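Local coordinates for SidF, inhibitor of growth family, member 3 (Legionella pneumophila subsp. pneumophila, PDB 4FYE), which acts as a phosphoinositide phosphatase of Legionella, probably removing the 3-phosphate of phosphatidylinositol 3,4,5-trisphosphate, at residues E300-L305 against A392-Q397. The protein carries 1 engineered substitution. Residues are numbered along the deposited sequence; the frame is centred on the assembly and turned at random.
Sequences EVIQTL and AKITIQ
Where I302 and Q303 face A392, I394 and T395, the axes of helix 300-305 and strand 392-397 approach to 8.1 Å with 45° between their N-to-C directions. The CA atoms of Q303 and I394 stand 5.6 Å apart. CB of I394 points toward the helix, and its CG1 lies 3.3 Å from CB of Q303, the two side chains running at a slant to each other. I302 adds two looser apolar touches: its CD1 meets CB of A392 at 4.1 Å, and its CB faces CD1 of I394 at 4.4 Å. In Q303, CG is anti to the backbone N (chi1 -176°) and the chain is extended beyond it, which carries the amide alongside T395, both side chains pointing the same way; CG of Q303 comes within 3.4 Å of the carbonyl O of T395. The buried contact thus joins an aliphatic patch (I302, A392, I394) to the Q303 side chain laid along T395. Strand 391-399 is an outermost strand of a four-stranded mixed sheet, bonded through its backbone to strand 402-416. Helix 284-311 lies between two sheets: V301 and L305 touch E356 of strand 353-360, and T304 touches F267 of strand 260-268 in the six-stranded sheet.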
loop_
_atom_site.group_PDB
_atom_site.type_symbol
_atom_site.label_atom_id
_atom_site.label_comp_id
_atom_site.label_asym_id
_atom_site.label_seq_id
_atom_site.Cartn_x
_atom_site.Cartn_y
_atom_site.Cartn_z
ATOM N N GLU A 300 3.124 2.221 15.161
ATOM C CA GLU A 300 2.079 3.014 14.528
ATOM C C GLU A 300 1.307 2.169 13.547
ATOM O O GLU A 300 0.087 2.201 13.499
ATOM C CB GLU A 300 2.648 4.245 13.850
ATOM C CG GLU A 300 1.608 5.239 13.277
ATOM C CD GLU A 300 2.166 6.196 12.193
ATOM O OE1 GLU A 300 1.364 6.730 11.373
ATOM O OE2 GLU A 300 3.404 6.418 12.108
ATOM N N VAL A 301 2.024 1.368 12.777
ATOM C CA VAL A 301 1.376 0.416 11.894
ATOM C C VAL A 301 0.414 -0.515 12.651
ATOM O O VAL A 301 -0.610 -0.889 12.098
ATOM C CB VAL A 301 2.434 -0.415 11.093
ATOM C CG1 VAL A 301 1.845 -1.667 10.392
ATOM C CG2 VAL A 301 3.137 0.490 10.132
ATOM N N ILE A 302 0.756 -0.924 13.873
ATOM C CA ILE A 302 -0.149 -1.787 14.656
ATOM C C ILE A 302 -1.369 -0.990 15.025
ATOM O O ILE A 302 -2.491 -1.453 14.937
ATOM C CB ILE A 302 0.502 -2.360 15.905
ATOM C CG1 ILE A 302 1.772 -3.096 15.492
ATOM C CG2 ILE A 302 -0.489 -3.245 16.687
ATOM C CD1 ILE A 302 2.204 -4.167 16.440
ATOM N N GLN A 303 -1.153 0.247 15.394
ATOM C CA GLN A 303 -2.249 1.073 15.740
ATOM C C GLN A 303 -3.217 1.265 14.554
ATOM O O GLN A 303 -4.448 1.197 14.726
ATOM C CB GLN A 303 -1.727 2.411 16.230
ATOM C CG GLN A 303 -2.839 3.314 16.712
ATOM C CD GLN A 303 -2.315 4.538 17.386
ATOM O OE1 GLN A 303 -2.193 5.577 16.737
ATOM N NE2 GLN A 303 -1.965 4.425 18.671
ATOM N N THR A 304 -2.680 1.449 13.359
ATOM C CA THR A 304 -3.509 1.672 12.166
ATOM C C THR A 304 -4.220 0.353 11.786
ATOM O O THR A 304 -5.369 0.405 11.391
ATOM C CB THR A 304 -2.627 2.219 11.032
ATOM O OG1 THR A 304 -1.951 3.373 11.524
ATOM C CG2 THR A 304 -3.413 2.610 9.727
ATOM N N LEU A 305 -3.602 -0.827 11.936
ATOM C CA LEU A 305 -4.380 -1.991 11.586
ATOM C C LEU A 305 -5.542 -2.227 12.541
ATOM O O LEU A 305 -6.645 -2.630 12.136
ATOM C CB LEU A 305 -3.512 -3.201 11.533
ATOM C CG LEU A 305 -2.316 -3.270 10.576
ATOM C CD1 LEU A 305 -2.217 -4.661 10.044
ATOM C CD2 LEU A 305 -2.230 -2.336 9.391
ATOM N N ALA A 392 0.989 -5.067 21.668
ATOM C CA ALA A 392 1.417 -3.645 21.753
ATOM C C ALA A 392 0.383 -2.707 22.329
ATOM O O ALA A 392 -0.787 -2.843 22.023
ATOM C CB ALA A 392 1.852 -3.125 20.403
ATOM N N LYS A 393 0.816 -1.722 23.113
ATOM C CA LYS A 393 -0.125 -0.817 23.747
ATOM C C LYS A 393 -0.409 0.313 22.814
ATOM O O LYS A 393 0.499 0.996 22.404
ATOM C CB LYS A 393 0.404 -0.330 25.076
ATOM C CG LYS A 393 0.704 -1.511 25.964
ATOM C CD LYS A 393 0.895 -1.200 27.442
ATOM C CE LYS A 393 0.873 -2.527 28.192
ATOM N NZ LYS A 393 1.120 -2.410 29.656
ATOM N N ILE A 394 -1.674 0.505 22.477
ATOM C CA ILE A 394 -2.058 1.331 21.329
ATOM C C ILE A 394 -3.197 2.269 21.701
ATOM O O ILE A 394 -3.688 2.180 22.785
ATOM C CB ILE A 394 -2.367 0.400 20.103
ATOM C CG1 ILE A 394 -1.373 0.751 19.077
ATOM C CG2 ILE A 394 -3.851 0.272 19.653
ATOM C CD1 ILE A 394 -0.052 0.164 19.491
ATOM N N THR A 395 -3.586 3.181 20.825
ATOM C CA THR A 395 -4.698 4.096 21.119
ATOM C C THR A 395 -5.749 3.886 20.046
ATOM O O THR A 395 -5.396 3.789 18.898
ATOM C CB THR A 395 -4.213 5.568 21.075
ATOM O OG1 THR A 395 -3.445 5.809 22.245
ATOM C CG2 THR A 395 -5.355 6.535 21.062
ATOM N N ILE A 396 -7.029 3.821 20.416
ATOM C CA ILE A 396 -8.065 3.585 19.459
ATOM C C ILE A 396 -8.945 4.801 19.548
ATOM O O ILE A 396 -9.452 5.113 20.630
ATOM C CB ILE A 396 -8.886 2.309 19.832
ATOM C CG1 ILE A 396 -8.022 1.039 19.694
ATOM C CG2 ILE A 396 -10.213 2.207 19.061
ATOM C CD1 ILE A 396 -7.934 0.557 18.304
ATOM N N GLN A 397 -9.126 5.474 18.418
ATOM C CA GLN A 397 -10.142 6.540 18.327
ATOM C C GLN A 397 -11.579 6.019 18.418
ATOM O O GLN A 397 -11.994 5.251 17.547
ATOM C CB GLN A 397 -10.048 7.201 16.968
ATOM C CG GLN A 397 -8.868 8.078 16.742
ATOM C CD GLN A 397 -8.716 9.039 17.878
ATOM O OE1 GLN A 397 -7.737 8.951 18.638
ATOM N NE2 GLN A 397 -9.710 9.931 18.051
#